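Local coordinates for protein xyloglucan-specific endo-beta-1,4-glucanase BoGH9A (Bacteroides ovatus, PDB 6DHT) that hydrolyses beta-1,4-glucosidic linkages within the xyloglucan backbone, releasing xyloglucan oligosaccharides in xyloglucan degradation, at residues Glu341-Ala346 with Lys365-Tyr370; Ala346-Phe351 with Ile383-Gln388; Ser492-His497 with Tyr537-Asp542. All blocks are in the same frame, centred on the assembly; numbering follows the deposited sequence.

Interaction 1: residues Glu341-Ala346 with Lys365-Tyr370; sequences EFFWAA and KAPQIY. With CA (calcium ion), chain C; EDO (1,2-ethanediol), chain M.
Lys365 meets Phe342 and Phe343 where a loop packs on a helix of the catalytic domain. That domain has the (alpha/alpha)6-barrel fold of glycoside hydrolase family 9. Segment 341-346 belongs to helix 339-353, and Lys365 is the residue at which the chain leaves the conformation of helix 356-364. Near the start of helix 339-353, Glu341 binds a calcium ion with both carboxylate oxygens. Asp335, His337, Asp340 and Gly376 complete the protein ligands.

The chain of Lys365 runs beside Phe342 in the same direction. It is bent at chi2 (-76°) and again at chi4, which brings NZ back over one face of the Phe342 ring. NZ stands 4.3 Å from the centroid of the Phe342 ring, 27° off the ring normal, a cation-pi contact displaced toward CG. The backbone carbonyl of the same lysine also takes part: Phe343 CB lies 3.7 Å from Lys365 O.

Ala366 follows and touches Phe343 mainly through its backbone, with Ala366 CA 3.8 Å from Phe343 CD1. Its methyl group is a little farther off.

Pro367 makes the most central contact with the Phe343 ring. Its CD sits above the middle of one face, 3.6 Å from the Phe343 centroid and 10° off the normal, a CH-pi contact. Phe343 also packs on Phe400 of helix 395-416. With a leucine in place of Phe343 the flat ring is gone; Pro367 CD would probably be left without its CH-pi partner and a gap would be likely to open between helix and loop.

Beyond the ring, Pro367 O accepts two hydrogen bonds from one 1,2-ethanediol molecule, probably from the crystallisation liquor: EDO O1 and EDO O2 each lie 2.9 Å away.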
loop_
_atom_site.group_PDB
_atom_site.type_symbol
_atom_site.label_atom_id
_atom_site.label_comp_id
_atom_site.label_asym_id
_atom_site.label_seq_id
_atom_site.Cartn_x
_atom_site.Cartn_y
_atom_site.Cartn_z
ATOM N N GLU A 341 -6.246 13.722 -9.689
ATOM C CA GLU A 341 -6.054 12.712 -10.715
ATOM C C GLU A 341 -5.617 13.397 -12.031
ATOM O O GLU A 341 -4.778 12.878 -12.757
ATOM C CB GLU A 341 -7.330 11.868 -10.903
ATOM C CG GLU A 341 -7.645 10.890 -9.741
ATOM C CD GLU A 341 -8.335 11.530 -8.550
ATOM O OE1 GLU A 341 -8.662 12.738 -8.597
ATOM O OE2 GLU A 341 -8.554 10.825 -7.534
ATOM N N PHE A 342 -6.202 14.554 -12.344
ATOM C CA PHE A 342 -5.736 15.324 -13.495
ATOM C C PHE A 342 -4.257 15.705 -13.304
ATOM O O PHE A 342 -3.447 15.560 -14.219
ATOM C CB PHE A 342 -6.604 16.581 -13.706
ATOM C CG PHE A 342 -7.817 16.357 -14.588
ATOM C CD1 PHE A 342 -7.659 16.097 -15.932
ATOM C CD2 PHE A 342 -9.084 16.408 -14.061
ATOM C CE1 PHE A 342 -8.751 15.901 -16.750
ATOM C CE2 PHE A 342 -10.195 16.216 -14.882
ATOM C CZ PHE A 342 -10.011 15.956 -16.230
ATOM N N PHE A 343 -3.898 16.118 -12.088
ATOM C CA PHE A 343 -2.508 16.510 -11.823
ATOM C C PHE A 343 -1.556 15.348 -12.009
ATOM O O PHE A 343 -0.518 15.461 -12.666
ATOM C CB PHE A 343 -2.357 17.070 -10.419
ATOM C CG PHE A 343 -0.944 17.379 -10.044
ATOM C CD1 PHE A 343 -0.309 18.459 -10.614
ATOM C CD2 PHE A 343 -0.251 16.614 -9.112
ATOM C CE1 PHE A 343 0.981 18.774 -10.282
ATOM C CE2 PHE A 343 1.043 16.927 -8.780
ATOM C CZ PHE A 343 1.665 18.012 -9.362
ATOM N N TRP A 344 -1.908 14.211 -11.420
ATOM C CA TRP A 344 -1.045 13.035 -11.520
ATOM C C TRP A 344 -0.933 12.561 -12.979
ATOM O O TRP A 344 0.175 12.368 -13.502
ATOM C CB TRP A 344 -1.521 11.916 -10.560
ATOM C CG TRP A 344 -0.717 10.669 -10.679
ATOM C CD1 TRP A 344 0.614 10.572 -10.933
ATOM C CD2 TRP A 344 -1.209 9.322 -10.611
ATOM N NE1 TRP A 344 0.997 9.251 -11.032
ATOM C CE2 TRP A 344 -0.102 8.463 -10.810
ATOM C CE3 TRP A 344 -2.466 8.759 -10.367
ATOM C CZ2 TRP A 344 -0.223 7.076 -10.819
ATOM C CZ3 TRP A 344 -2.580 7.367 -10.366
ATOM C CH2 TRP A 344 -1.458 6.549 -10.586
ATOM N N ALA A 345 -2.067 12.424 -13.659
ATOM C CA ALA A 345 -2.039 12.014 -15.052
ATOM C C ALA A 345 -1.279 12.966 -15.982
ATOM O O ALA A 345 -0.488 12.527 -16.785
ATOM C CB ALA A 345 -3.463 11.814 -15.587
ATOM N N ALA A 346 -1.545 14.263 -15.854
ATOM C CA ALA A 346 -0.874 15.232 -16.719
ATOM C C ALA A 346 0.620 15.191 -16.437
ATOM O O ALA A 346 1.424 15.268 -17.369
ATOM C CB ALA A 346 -1.440 16.607 -16.488
ATOM N N LYS A 365 -3.374 22.431 -12.308
ATOM C CA LYS A 365 -4.011 21.618 -11.269
ATOM C C LYS A 365 -3.090 21.357 -10.080
ATOM O O LYS A 365 -3.347 20.452 -9.290
ATOM C CB LYS A 365 -4.455 20.286 -11.867
ATOM C CG LYS A 365 -5.468 20.423 -12.989
ATOM C CD LYS A 365 -6.848 20.750 -12.431
ATOM C CE LYS A 365 -7.817 21.216 -13.502
ATOM N NZ LYS A 365 -7.875 20.268 -14.627
ATOM N N ALA A 366 -2.022 22.130 -9.930
ATOM C CA ALA A 366 -1.032 21.820 -8.904
ATOM C C ALA A 366 -1.597 21.924 -7.493
ATOM O O ALA A 366 -2.352 22.843 -7.176
ATOM C CB ALA A 366 0.184 22.716 -9.034
ATOM N N PRO A 367 -1.202 20.987 -6.624
ATOM C CA PRO A 367 -1.583 21.114 -5.216
ATOM C C PRO A 367 -0.892 22.284 -4.532
ATOM O O PRO A 367 0.228 22.630 -4.894
ATOM C CB PRO A 367 -1.096 19.803 -4.598
ATOM C CG PRO A 367 0.054 19.415 -5.448
ATOM C CD PRO A 367 -0.256 19.883 -6.849
ATOM N N GLN A 368 -1.571 22.883 -3.561
ATOM C CA GLN A 368 -1.016 24.010 -2.822
ATOM C C GLN A 368 -0.263 23.514 -1.582
ATOM O O GLN A 368 0.631 24.192 -1.072
ATOM C CB GLN A 368 -2.123 25.004 -2.434
ATOM C CG GLN A 368 -2.827 25.673 -3.629
ATOM C CD GLN A 368 -1.870 26.352 -4.601
ATOM O OE1 GLN A 368 -0.947 27.074 -4.199
ATOM N NE2 GLN A 368 -2.084 26.119 -5.895
ATOM N N ILE A 369 -0.607 22.311 -1.122
ATOM C CA ILE A 369 -0.032 21.715 0.082
ATOM C C ILE A 369 0.302 20.237 -0.209
ATOM O O ILE A 369 -0.239 19.667 -1.159
ATOM C CB ILE A 369 -1.058 21.833 1.216
ATOM C CG1 ILE A 369 -0.436 21.522 2.575
ATOM C CG2 ILE A 369 -2.253 20.933 0.943
ATOM C CD1 ILE A 369 -1.408 21.719 3.743
ATOM N N TYR A 370 1.208 19.636 0.563
ATOM C CA TYR A 370 1.467 18.199 0.447
ATOM C C TYR A 370 0.512 17.426 1.372
ATOM O O TYR A 370 0.335 17.797 2.531
ATOM C CB TYR A 370 2.908 17.841 0.812
ATOM C CG TYR A 370 3.157 16.365 0.694
ATOM C CD1 TYR A 370 3.578 15.806 -0.509
ATOM C CD2 TYR A 370 2.918 15.511 1.774
ATOM C CE1 TYR A 370 3.767 14.440 -0.631
ATOM C CE2 TYR A 370 3.108 14.155 1.653
ATOM C CZ TYR A 370 3.520 13.617 0.457
ATOM O OH TYR A 370 3.729 12.260 0.304
HETATM CA CA CA C . -9.371 12.774 -6.195
HETATM C C1 EDO M . 3.257 24.714 -5.958
HETATM O O1 EDO M . 1.863 24.635 -6.278
HETATM C C2 EDO M . 3.429 24.832 -4.447
HETATM O O2 EDO M . 2.652 23.815 -3.797
HETATM O O HOH W 1 -10.398 13.746 -4.176
#

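Interaction 2: residues Ala346-Phe351 with Ile383-Gln388; sequences ASELYF and IFAWLQ
The indole of Trp386 receives the edge of Phe351 over one face. Phe351 CZ points at the middle of the ring system and comes 3.6 Å from Trp386 CD2. The pair is edge-to-face (T-shaped): the Phe351 ring and the six-membered ring of Trp386 have centroids 4.9 Å apart and planes at 72°. At the indole edge, Trp386 NE1 donates a hydrogen bond of 2.8 Å to Ser347 OG. The bond is bent, 146° at the hydrogen, and the oxygen is slightly tilted out of the ring plane. Tyr350 meets the far end of the indole obliquely, with Tyr350 CE2 3.7 Å from Trp386 CH2. Tyr350 also lies over one face of Phe351, toward the rim, so the three rings form a cluster. Phe400 adds another edge-to-face pair with Trp386, and Arg391 a cation-pi contact with Phe351.

Ser347 OG lies beside its own backbone N (chi1 -66°), a position from which it also bonds to Phe343 O one turn earlier. The buried hydroxyl is therefore held from two directions, and it fixes the NE1 edge of the indole. The phenol oxygen of Tyr350 bonds to Asp397.

The small Ala385 stands at the closest approach of the backbones, with Glu348 CA 7.1 Å from Ala385 CA. Its methyl carbon CB is 4.1 Å from Phe351 CE2. On the other flank Glu348 OE2 is 4.2 Å from Ala385 CB. This buried carboxylate is answered by Arg280, a salt bridge, and by Trp344 NE1.

Helix 339-353 and helix 379-386 thus pack through an aromatic cluster with one polar tie. It is helix-to-helix packing of the (alpha/alpha)6 barrel of family 9, away from the catalytic residues.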
loop_
_atom_site.group_PDB
_atom_site.type_symbol
_atom_site.label_atom_id
_atom_site.label_comp_id
_atom_site.label_asym_id
_atom_site.label_seq_id
_atom_site.Cartn_x
_atom_site.Cartn_y
_atom_site.Cartn_z
ATOM N N ALA A 346 -1.545 14.263 -15.854
ATOM C CA ALA A 346 -0.874 15.232 -16.719
ATOM C C ALA A 346 0.620 15.191 -16.437
ATOM O O ALA A 346 1.424 15.268 -17.369
ATOM C CB ALA A 346 -1.440 16.607 -16.488
ATOM N N SER A 347 1.000 15.070 -15.159
ATOM C CA SER A 347 2.428 14.991 -14.801
ATOM C C SER A 347 3.098 13.776 -15.445
ATOM O O SER A 347 4.135 13.899 -16.091
ATOM C CB SER A 347 2.624 14.971 -13.288
ATOM O OG SER A 347 2.223 16.192 -12.712
ATOM N N GLU A 348 2.481 12.600 -15.322
ATOM C CA GLU A 348 3.047 11.418 -15.929
ATOM C C GLU A 348 3.135 11.562 -17.443
ATOM O O GLU A 348 4.095 11.120 -18.030
ATOM C CB GLU A 348 2.229 10.171 -15.549
ATOM C CG GLU A 348 2.225 9.817 -14.071
ATOM C CD GLU A 348 3.562 9.242 -13.569
ATOM O OE1 GLU A 348 4.561 9.134 -14.338
ATOM O OE2 GLU A 348 3.609 8.890 -12.363
ATOM N N LEU A 349 2.082 12.100 -18.058
ATOM C CA LEU A 349 2.099 12.261 -19.506
ATOM C C LEU A 349 3.167 13.254 -19.949
ATOM O O LEU A 349 3.831 13.034 -20.945
ATOM C CB LEU A 349 0.715 12.651 -20.026
ATOM C CG LEU A 349 -0.193 11.412 -20.157
ATOM C CD1 LEU A 349 -1.662 11.780 -20.182
ATOM C CD2 LEU A 349 0.191 10.542 -21.357
ATOM N N TYR A 350 3.356 14.315 -19.178
ATOM C CA TYR A 350 4.459 15.231 -19.455
ATOM C C TYR A 350 5.811 14.515 -19.401
ATOM O O TYR A 350 6.664 14.702 -20.282
ATOM C CB TYR A 350 4.454 16.395 -18.481
ATOM C CG TYR A 350 5.590 17.399 -18.660
ATOM C CD1 TYR A 350 5.897 17.921 -19.916
ATOM C CD2 TYR A 350 6.329 17.849 -17.575
ATOM C CE1 TYR A 350 6.920 18.852 -20.081
ATOM C CE2 TYR A 350 7.330 18.788 -17.730
ATOM C CZ TYR A 350 7.626 19.282 -18.986
ATOM O OH TYR A 350 8.633 20.215 -19.142
ATOM N N PHE A 351 6.047 13.708 -18.371
ATOM C CA PHE A 351 7.350 13.054 -18.260
ATOM C C PHE A 351 7.549 11.947 -19.287
ATOM O O PHE A 351 8.667 11.714 -19.737
ATOM C CB PHE A 351 7.600 12.567 -16.823
ATOM C CG PHE A 351 7.767 13.708 -15.851
ATOM C CD1 PHE A 351 8.738 14.687 -16.076
ATOM C CD2 PHE A 351 6.949 13.832 -14.751
ATOM C CE1 PHE A 351 8.869 15.751 -15.224
ATOM C CE2 PHE A 351 7.080 14.899 -13.885
ATOM C CZ PHE A 351 8.049 15.858 -14.116
ATOM N N ILE A 383 3.467 14.544 -7.249
ATOM C CA ILE A 383 4.581 15.211 -6.589
ATOM C C ILE A 383 5.824 14.318 -6.644
ATOM O O ILE A 383 6.939 14.788 -6.968
ATOM C CB ILE A 383 4.227 15.593 -5.137
ATOM C CG1 ILE A 383 3.203 16.725 -5.149
ATOM C CG2 ILE A 383 5.453 15.991 -4.357
ATOM C CD1 ILE A 383 2.622 17.074 -3.811
ATOM N N PHE A 384 5.659 13.024 -6.357
ATOM C CA PHE A 384 6.810 12.141 -6.361
ATOM C C PHE A 384 7.480 12.131 -7.742
ATOM O O PHE A 384 8.713 12.080 -7.848
ATOM C CB PHE A 384 6.443 10.690 -5.973
ATOM C CG PHE A 384 5.858 10.500 -4.580
ATOM C CD1 PHE A 384 6.063 11.390 -3.545
ATOM C CD2 PHE A 384 5.048 9.397 -4.346
ATOM C CE1 PHE A 384 5.488 11.152 -2.301
ATOM C CE2 PHE A 384 4.498 9.156 -3.106
ATOM C CZ PHE A 384 4.717 10.033 -2.093
ATOM N N ALA A 385 6.660 12.190 -8.789
ATOM C CA ALA A 385 7.173 12.202 -10.156
ATOM C C ALA A 385 8.014 13.459 -10.417
ATOM O O ALA A 385 9.127 13.370 -10.910
ATOM C CB ALA A 385 6.031 12.108 -11.128
ATOM N N TRP A 386 7.493 14.620 -10.034
ATOM C CA TRP A 386 8.250 15.874 -10.152
ATOM C C TRP A 386 9.556 15.893 -9.346
ATOM O O TRP A 386 10.515 16.555 -9.748
ATOM C CB TRP A 386 7.363 17.057 -9.737
ATOM C CG TRP A 386 6.407 17.453 -10.820
ATOM C CD1 TRP A 386 5.124 17.076 -10.953
ATOM C CD2 TRP A 386 6.687 18.327 -11.923
ATOM N NE1 TRP A 386 4.570 17.627 -12.091
ATOM C CE2 TRP A 386 5.518 18.424 -12.683
ATOM C CE3 TRP A 386 7.826 19.041 -12.332
ATOM C CZ2 TRP A 386 5.453 19.184 -13.852
ATOM C CZ3 TRP A 386 7.753 19.806 -13.477
ATOM C CH2 TRP A 386 6.578 19.874 -14.223
ATOM N N LEU A 387 9.604 15.172 -8.224
ATOM C CA LEU A 387 10.768 15.186 -7.334
ATOM C C LEU A 387 11.801 14.116 -7.685
ATOM O O LEU A 387 12.851 14.041 -7.057
ATOM C CB LEU A 387 10.329 14.987 -5.884
ATOM C CG LEU A 387 9.471 16.087 -5.277
ATOM C CD1 LEU A 387 9.082 15.662 -3.872
ATOM C CD2 LEU A 387 10.148 17.436 -5.258
ATOM N N GLN A 388 11.526 13.306 -8.696
ATOM C CA GLN A 388 12.422 12.223 -9.090
ATOM C C GLN A 388 13.792 12.730 -9.536
ATOM O O GLN A 388 13.879 13.611 -10.391
ATOM C CB GLN A 388 11.785 11.440 -10.238
ATOM C CG GLN A 388 11.960 9.950 -10.136
ATOM C CD GLN A 388 11.073 9.205 -11.114
ATOM O OE1 GLN A 388 9.844 9.102 -10.930
ATOM N NE2 GLN A 388 11.686 8.684 -12.166
#

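Interaction 3: residues Ser492-His497 with Tyr537-Asp542; sequences SPKHPH and YVDTED
Asp539 and Lys494 are joined by the first of three hydrogen bonds between these two loops. Both carboxylate oxygens of Asp539 receive backbone N-H groups. Lys494 N gives a nearly straight bond to Asp539 OD2, 2.8 Å and 169°. His495 N gives a more bent one to Asp539 OD1, 2.9 Å. Both donors arrive on the syn side, somewhat out of the carboxylate plane. A chi1 of -177° swings the carboxylate of Asp539 away from its own N and across to the amides of Lys494 and His495. Asn547 ND2 supplies a further bond to OD1. Asp539 is itself the centre of an inverse gamma turn, closed by a weak backbone bond.

The third bond joins side chains. His495 ND1 donates in its ring plane to Glu541 OE2, 2.7 Å and 155°. The oxygen is met on its syn side but well out of the carboxylate plane, and the carboxylate is turned steeply against the imidazole.

Weaker C-H contacts to oxygen run along the backbones. Glu541 CA is 3.2 Å from His495 O, and His497 CA is 3.4 Å from Glu541 O. The edge of the His497 ring also faces that carbonyl, with His497 CD2 3.0 Å from Glu541 O.

Apolar packing is slight: Pro493 CB rests 3.4 Å from Tyr537 OH, a hydroxyl that is bonded to Asn547.

His497 and Asp539 are predicted active-site residues. His497 ND1 bonds to Glu548, the predicted proton donor, and Asp171, the predicted nucleophile, is nearby. The His495-Glu541 bond ties the two segments together. Asp539 is held by two backbone amides and Asn547, which probably fixes the direction of this predicted active-site carboxylate.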
loop_
_atom_site.group_PDB
_atom_site.type_symbol
_atom_site.label_atom_id
_atom_site.label_comp_id
_atom_site.label_asym_id
_atom_site.label_seq_id
_atom_site.Cartn_x
_atom_site.Cartn_y
_atom_site.Cartn_z
ATOM N N SER A 492 0.239 -11.992 15.310
ATOM C CA SER A 492 -0.252 -11.372 14.085
ATOM C C SER A 492 -1.689 -11.843 13.789
ATOM O O SER A 492 -2.168 -12.801 14.402
ATOM C CB SER A 492 0.674 -11.703 12.919
ATOM O OG SER A 492 0.833 -13.113 12.793
ATOM N N PRO A 493 -2.415 -11.180 12.891
ATOM C CA PRO A 493 -3.814 -11.575 12.660
ATOM C C PRO A 493 -3.942 -12.979 12.076
ATOM O O PRO A 493 -3.320 -13.312 11.072
ATOM C CB PRO A 493 -4.332 -10.522 11.685
ATOM C CG PRO A 493 -3.334 -9.379 11.784
ATOM C CD PRO A 493 -2.034 -10.032 12.045
ATOM N N LYS A 494 -4.761 -13.809 12.715
ATOM C CA LYS A 494 -5.006 -15.166 12.242
ATOM C C LYS A 494 -6.388 -15.314 11.581
ATOM O O LYS A 494 -6.694 -16.361 10.979
ATOM C CB LYS A 494 -4.913 -16.108 13.447
ATOM C CG LYS A 494 -3.542 -16.189 14.088
ATOM C CD LYS A 494 -2.535 -16.867 13.165
ATOM C CE LYS A 494 -1.110 -16.759 13.695
ATOM N NZ LYS A 494 -0.858 -17.605 14.888
ATOM N N HIS A 495 -7.195 -14.252 11.637
ATOM C CA HIS A 495 -8.592 -14.295 11.175
ATOM C C HIS A 495 -8.990 -13.103 10.315
ATOM O O HIS A 495 -10.003 -12.472 10.545
ATOM C CB HIS A 495 -9.515 -14.396 12.405
ATOM C CG HIS A 495 -9.246 -15.614 13.223
ATOM N ND1 HIS A 495 -9.618 -16.876 12.806
ATOM C CD2 HIS A 495 -8.563 -15.778 14.374
ATOM C CE1 HIS A 495 -9.202 -17.761 13.696
ATOM N NE2 HIS A 495 -8.580 -17.123 14.669
ATOM N N PRO A 496 -8.173 -12.763 9.312
ATOM C CA PRO A 496 -8.513 -11.584 8.520
ATOM C C PRO A 496 -9.845 -11.674 7.800
ATOM O O PRO A 496 -10.293 -12.755 7.425
ATOM C CB PRO A 496 -7.354 -11.500 7.499
ATOM C CG PRO A 496 -6.882 -12.921 7.398
ATOM C CD PRO A 496 -6.997 -13.470 8.781
ATOM N N HIS A 497 -10.448 -10.516 7.577
ATOM C CA HIS A 497 -11.626 -10.387 6.766
ATOM C C HIS A 497 -11.171 -10.452 5.328
ATOM O O HIS A 497 -10.891 -9.427 4.691
ATOM C CB HIS A 497 -12.326 -9.064 7.092
ATOM C CG HIS A 497 -13.539 -8.782 6.256
ATOM N ND1 HIS A 497 -13.475 -8.170 5.025
ATOM C CD2 HIS A 497 -14.857 -9.010 6.485
ATOM C CE1 HIS A 497 -14.689 -8.067 4.514
ATOM N NE2 HIS A 497 -15.550 -8.563 5.392
ATOM N N TYR A 537 -9.698 -2.869 17.762
ATOM C CA TYR A 537 -9.278 -3.831 16.753
ATOM C C TYR A 537 -9.716 -5.220 17.234
ATOM O O TYR A 537 -9.508 -5.557 18.396
ATOM C CB TYR A 537 -7.728 -3.766 16.552
ATOM C CG TYR A 537 -7.226 -4.941 15.755
ATOM C CD1 TYR A 537 -7.424 -4.991 14.383
ATOM C CD2 TYR A 537 -6.611 -6.022 16.368
ATOM C CE1 TYR A 537 -7.043 -6.075 13.654
ATOM C CE2 TYR A 537 -6.247 -7.139 15.640
ATOM C CZ TYR A 537 -6.440 -7.135 14.272
ATOM O OH TYR A 537 -6.117 -8.243 13.527
ATOM N N VAL A 538 -10.319 -5.982 16.338
ATOM C CA VAL A 538 -10.640 -7.381 16.590
ATOM C C VAL A 538 -10.164 -8.268 15.443
ATOM O O VAL A 538 -10.442 -8.006 14.286
ATOM C CB VAL A 538 -12.189 -7.611 16.809
ATOM C CG1 VAL A 538 -12.601 -7.047 18.143
ATOM C CG2 VAL A 538 -13.014 -7.020 15.681
ATOM N N ASP A 539 -9.486 -9.353 15.818
ATOM C CA ASP A 539 -9.008 -10.328 14.853
ATOM C C ASP A 539 -10.075 -11.410 14.634
ATOM O O ASP A 539 -9.954 -12.547 15.115
ATOM C CB ASP A 539 -7.688 -10.905 15.335
ATOM C CG ASP A 539 -7.081 -11.891 14.351
ATOM O OD1 ASP A 539 -7.389 -11.802 13.143
ATOM O OD2 ASP A 539 -6.287 -12.743 14.844
ATOM N N THR A 540 -11.118 -11.021 13.915
ATOM C CA THR A 540 -12.167 -11.944 13.524
ATOM C C THR A 540 -12.526 -11.695 12.070
ATOM O O THR A 540 -12.419 -10.562 11.578
ATOM C CB THR A 540 -13.416 -11.808 14.451
ATOM O OG1 THR A 540 -13.951 -10.481 14.343
ATOM C CG2 THR A 540 -13.085 -12.107 15.899
ATOM N N GLU A 541 -12.944 -12.752 11.374
ATOM C CA GLU A 541 -13.189 -12.672 9.946
ATOM C C GLU A 541 -14.340 -11.748 9.558
ATOM O O GLU A 541 -14.441 -11.307 8.409
ATOM C CB GLU A 541 -13.446 -14.054 9.334
ATOM C CG GLU A 541 -12.267 -15.026 9.314
ATOM C CD GLU A 541 -12.032 -15.802 10.597
ATOM O OE1 GLU A 541 -12.631 -15.486 11.645
ATOM O OE2 GLU A 541 -11.182 -16.731 10.579
ATOM N N ASP A 542 -15.257 -11.495 10.497
ATOM C CA ASP A 542 -16.378 -10.611 10.209
ATOM C C ASP A 542 -16.051 -9.135 10.372
ATOM O O ASP A 542 -16.878 -8.284 10.088
ATOM C CB ASP A 542 -17.612 -10.952 11.077
ATOM C CG ASP A 542 -17.336 -10.867 12.572
ATOM O OD1 ASP A 542 -16.157 -10.888 12.991
ATOM O OD2 ASP A 542 -18.316 -10.833 13.381
#

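All three contacts lie in the family 9 catalytic domain. Interactions 1 and 2 are neighbours, with centres 10 Å apart. They share Ala346 and helix 339-353, and their segments alternate along the chain. They also touch directly: Tyr370 and Pro367 pack on Ile383 of helix 379-386. Together they join helix 339-353, the loop after helix 356-364 and helix 379-386 into one packed region. Interaction 3 comes later in the sequence and on the opposite side of the chain's centre. Its nearest atoms are about 23 Å from interaction 1 and about 25 Å from interaction 2. The helical body and the predicted catalytic loops are thus built by separate contacts.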